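Local coordinates for protein Thiosulfate:glutathione sulfurtransferase (Homo sapiens, PDB 6BEV) that transfers the sulfane sulfur of thiosulfate to glutathione, making S-sulfanylglutathione and sulfite in hydrogen sulfide metabolism, at residues Arg42-Arg47 / Leu95-Gln100. Residues are numbered along the deposited sequence; the frame is centred on the assembly and turned at random.
Sequences RLFDVR and LVFFCQ
Strands 42-45 and 95-98 are the two central parallel strands of the rhodanese sheet; strand 95-98 leads straight into the active-site loop, and the turn after strand 42-45 packs beside it. Four backbone bonds join them, from Val96 N to Arg42 O (2.8 Å) at one end to Val46 N and Phe98 O (2.9 Å) at the other. Phe44 and Phe97 are neighbours on one face of the sheet. The ring planes are only 19° apart, but the rings are offset, with little of one above the other. Phe44 CB meets Phe97 CD2 at 3.5 Å, and Val46 CG1 reaches the edge of the Phe97 ring. On the other face, the Phe98 ring leans toward strand 42-45, turned there by chi1 of 68°, with CG between the backbone N and carbonyl carbon. Asp45 CA lies over this ring, 3.9 Å from its centroid, in a CH-pi contact. Arg47 NE and NH2 grip the Asp45 carboxylate side-on, and NH2 lies 2.8 Å from OD2. OD1 also accepts from Arg47 N, closing an Asx turn; Thr56 also bonds OD2. Arg47 CG packs against CB of Cys99, which forms the persulfide intermediate during catalysis. Cys99 sits just past strand 95-98, the place of the catalytic cysteine in the rhodanese fold.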
ATOM      1  N   ARG A  42      -1.878   0.458   7.185  1.00 12.13           N
ATOM      2  CA  ARG A  42      -1.883   1.575   6.257  1.00 12.25           C
ATOM      3  C   ARG A  42      -1.919   1.002   4.854  1.00 12.54           C
ATOM      4  O   ARG A  42      -1.240   0.017   4.578  1.00 16.18           O
ATOM      5  CB  ARG A  42      -0.614   2.399   6.401  1.00 15.15           C
ATOM      6  CG  ARG A  42      -0.634   3.437   7.474  1.00 17.89           C
ATOM      7  CD  ARG A  42       0.592   4.327   7.323  1.00 19.42           C
ATOM      8  NE  ARG A  42       0.493   5.384   6.305  1.00 19.12           N
ATOM      9  CZ  ARG A  42       1.443   6.305   6.092  1.00 17.27           C
ATOM     10  NH1 ARG A  42       2.567   6.284   6.789  1.00 15.99           N
ATOM     11  NH2 ARG A  42       1.293   7.249   5.172  1.00 17.82           N
ATOM     12  N   LEU A  43      -2.698   1.622   3.984  1.00 12.23           N
ATOM     13  CA  LEU A  43      -2.911   1.145   2.630  1.00 13.06           C
ATOM     14  C   LEU A  43      -2.200   2.048   1.639  1.00 10.74           C
ATOM     15  O   LEU A  43      -2.305   3.278   1.720  1.00 12.02           O
ATOM     16  CB  LEU A  43      -4.404   1.174   2.290  1.00 12.98           C
ATOM     17  CG  LEU A  43      -5.273   0.083   2.902  1.00 15.26           C
ATOM     18  CD1 LEU A  43      -6.748   0.475   2.836  1.00 17.78           C
ATOM     19  CD2 LEU A  43      -5.029  -1.211   2.180  1.00 18.94           C
ATOM     20  N   PHE A  44      -1.579   1.432   0.638  1.00 10.66           N
ATOM     21  CA  PHE A  44      -0.907   2.130  -0.459  1.00 10.59           C
ATOM     22  C   PHE A  44      -1.386   1.530  -1.776  1.00 10.36           C
ATOM     23  O   PHE A  44      -1.106   0.362  -2.064  1.00 10.93           O
ATOM     24  CB  PHE A  44       0.609   1.999  -0.344  1.00 10.06           C
ATOM     25  CG  PHE A  44       1.155   2.521   0.950  1.00 10.51           C
ATOM     26  CD1 PHE A  44       1.539   3.840   1.070  1.00 12.44           C
ATOM     27  CD2 PHE A  44       1.269   1.705   2.056  1.00 11.17           C
ATOM     28  CE1 PHE A  44       2.020   4.331   2.277  1.00 13.95           C
ATOM     29  CE2 PHE A  44       1.733   2.192   3.261  1.00 12.25           C
ATOM     30  CZ  PHE A  44       2.127   3.498   3.364  1.00 13.73           C
ATOM     31  N   ASP A  45      -2.093   2.340  -2.565  1.00 10.42           N
ATOM     32  CA  ASP A  45      -2.542   1.974  -3.908  1.00 10.44           C
ATOM     33  C   ASP A  45      -1.390   2.307  -4.847  1.00 10.13           C
ATOM     34  O   ASP A  45      -1.023   3.478  -4.992  1.00 10.48           O
ATOM     35  CB  ASP A  45      -3.781   2.802  -4.252  1.00 10.79           C
ATOM     36  CG  ASP A  45      -4.443   2.391  -5.567  1.00 11.28           C
ATOM     37  OD1 ASP A  45      -3.768   1.855  -6.467  1.00 12.01           O
ATOM     38  OD2 ASP A  45      -5.657   2.639  -5.689  1.00 12.34           O
ATOM     39  N   VAL A  46      -0.777   1.282  -5.439  1.00 10.12           N
ATOM     40  CA  VAL A  46       0.405   1.481  -6.270  1.00 10.25           C
ATOM     41  C   VAL A  46       0.072   1.515  -7.756  1.00 10.91           C
ATOM     42  O   VAL A  46       0.976   1.430  -8.596  1.00 11.31           O
ATOM     43  CB  VAL A  46       1.524   0.485  -5.936  1.00 10.88           C
ATOM     44  CG1 VAL A  46       1.892   0.596  -4.468  1.00 11.73           C
ATOM     45  CG2 VAL A  46       1.151  -0.938  -6.317  1.00 11.46           C
ATOM     46  N   ARG A  47      -1.207   1.654  -8.100  1.00 11.14           N
ATOM     47  CA  ARG A  47      -1.591   1.886  -9.480  1.00 11.56           C
ATOM     48  C   ARG A  47      -1.254   3.323  -9.888  1.00 12.09           C
ATOM     49  O   ARG A  47      -0.793   4.137  -9.089  1.00 12.01           O
ATOM     50  CB  ARG A  47      -3.078   1.614  -9.637  1.00 11.66           C
ATOM     51  CG  ARG A  47      -3.454   0.171  -9.315  1.00 12.25           C
ATOM     52  CD  ARG A  47      -4.934  -0.067  -9.456  1.00 12.80           C
ATOM     53  NE  ARG A  47      -5.659   0.759  -8.504  1.00 12.14           N
ATOM     54  CZ  ARG A  47      -6.909   1.162  -8.644  1.00 12.49           C
ATOM     55  NH1 ARG A  47      -7.640   0.775  -9.690  1.00 12.94           N
ATOM     56  NH2 ARG A  47      -7.426   1.936  -7.710  1.00 13.29           N
ATOM     57  N   LEU A  95       2.173  -2.341   6.456  1.00 11.00           N
ATOM     58  CA  LEU A  95       2.185  -1.412   5.330  1.00 10.48           C
ATOM     59  C   LEU A  95       1.714  -2.226   4.125  1.00 10.38           C
ATOM     60  O   LEU A  95       2.458  -3.045   3.587  1.00 11.23           O
ATOM     61  CB  LEU A  95       3.580  -0.840   5.116  1.00 10.59           C
ATOM     62  CG  LEU A  95       4.198  -0.096   6.310  1.00 10.61           C
ATOM     63  CD1 LEU A  95       5.597   0.351   5.952  1.00 11.16           C
ATOM     64  CD2 LEU A  95       3.355   1.085   6.750  1.00 11.37           C
ATOM     65  N   VAL A  96       0.457  -2.047   3.736  1.00  9.83           N
ATOM     66  CA  VAL A  96      -0.201  -2.929   2.779  1.00  9.87           C
ATOM     67  C   VAL A  96      -0.262  -2.251   1.416  1.00 10.16           C
ATOM     68  O   VAL A  96      -0.895  -1.202   1.254  1.00 11.27           O
ATOM     69  CB  VAL A  96      -1.601  -3.323   3.268  1.00 10.21           C
ATOM     70  CG1 VAL A  96      -2.297  -4.169   2.221  1.00 10.87           C
ATOM     71  CG2 VAL A  96      -1.505  -4.065   4.592  1.00 10.54           C
ATOM     72  N   PHE A  97       0.371  -2.880   0.429  1.00 10.19           N
ATOM     73  CA  PHE A  97       0.409  -2.396  -0.944  1.00  9.99           C
ATOM     74  C   PHE A  97      -0.556  -3.207  -1.797  1.00 10.06           C
ATOM     75  O   PHE A  97      -0.748  -4.410  -1.567  1.00 11.00           O
ATOM     76  CB  PHE A  97       1.845  -2.520  -1.489  1.00 10.50           C
ATOM     77  CG  PHE A  97       2.830  -1.702  -0.708  1.00 10.40           C
ATOM     78  CD1 PHE A  97       3.447  -2.204   0.432  1.00 11.07           C
ATOM     79  CD2 PHE A  97       3.109  -0.392  -1.086  1.00 11.13           C
ATOM     80  CE1 PHE A  97       4.312  -1.411   1.163  1.00 11.67           C
ATOM     81  CE2 PHE A  97       3.971   0.391  -0.350  1.00 11.76           C
ATOM     82  CZ  PHE A  97       4.568  -0.122   0.765  1.00 11.33           C
ATOM     83  N   PHE A  98      -1.145  -2.555  -2.807  1.00 10.50           N
ATOM     84  CA  PHE A  98      -2.032  -3.285  -3.705  1.00 10.81           C
ATOM     85  C   PHE A  98      -2.139  -2.582  -5.053  1.00 10.69           C
ATOM     86  O   PHE A  98      -2.021  -1.360  -5.154  1.00 11.59           O
ATOM     87  CB  PHE A  98      -3.442  -3.447  -3.100  1.00 10.37           C
ATOM     88  CG  PHE A  98      -4.207  -2.158  -2.977  1.00 10.57           C
ATOM     89  CD1 PHE A  98      -5.093  -1.724  -3.966  1.00 11.69           C
ATOM     90  CD2 PHE A  98      -4.038  -1.356  -1.866  1.00 11.07           C
ATOM     91  CE1 PHE A  98      -5.758  -0.505  -3.831  1.00 12.15           C
ATOM     92  CE2 PHE A  98      -4.712  -0.140  -1.735  1.00 11.60           C
ATOM     93  CZ  PHE A  98      -5.572   0.280  -2.711  1.00 12.66           C
ATOM     94  N   CYS A  99      -2.468  -3.370  -6.079  1.00 11.25           N
ATOM     95  CA  CYS A  99      -2.923  -2.830  -7.360  1.00 11.57           C
ATOM     96  C   CYS A  99      -4.309  -3.412  -7.652  1.00 12.21           C
ATOM     97  O   CYS A  99      -5.037  -3.724  -6.707  1.00 13.22           O
ATOM     98  CB  CYS A  99      -1.906  -3.082  -8.475  1.00 12.24           C
ATOM     99  SG  CYS A  99      -1.648  -4.827  -8.843  1.00 12.78           S
ATOM    100  N   GLN A 100      -4.726  -3.552  -8.918  1.00 13.01           N
ATOM    101  CA  GLN A 100      -6.056  -4.114  -9.192  1.00 12.72           C
ATOM    102  C   GLN A 100      -6.050  -5.631  -9.347  1.00 12.83           C
ATOM    103  O   GLN A 100      -7.112  -6.242  -9.232  1.00 13.62           O
ATOM    104  CB  GLN A 100      -6.760  -3.441 -10.390  1.00 13.37           C
ATOM    105  CG  GLN A 100      -6.465  -3.994 -11.795  1.00 13.30           C
ATOM    106  CD  GLN A 100      -5.079  -3.628 -12.318  1.00 13.76           C
ATOM    107  OE1 GLN A 100      -4.098  -3.519 -11.567  1.00 14.80           O
ATOM    108  NE2 GLN A 100      -4.992  -3.425 -13.624  1.00 15.19           N
TER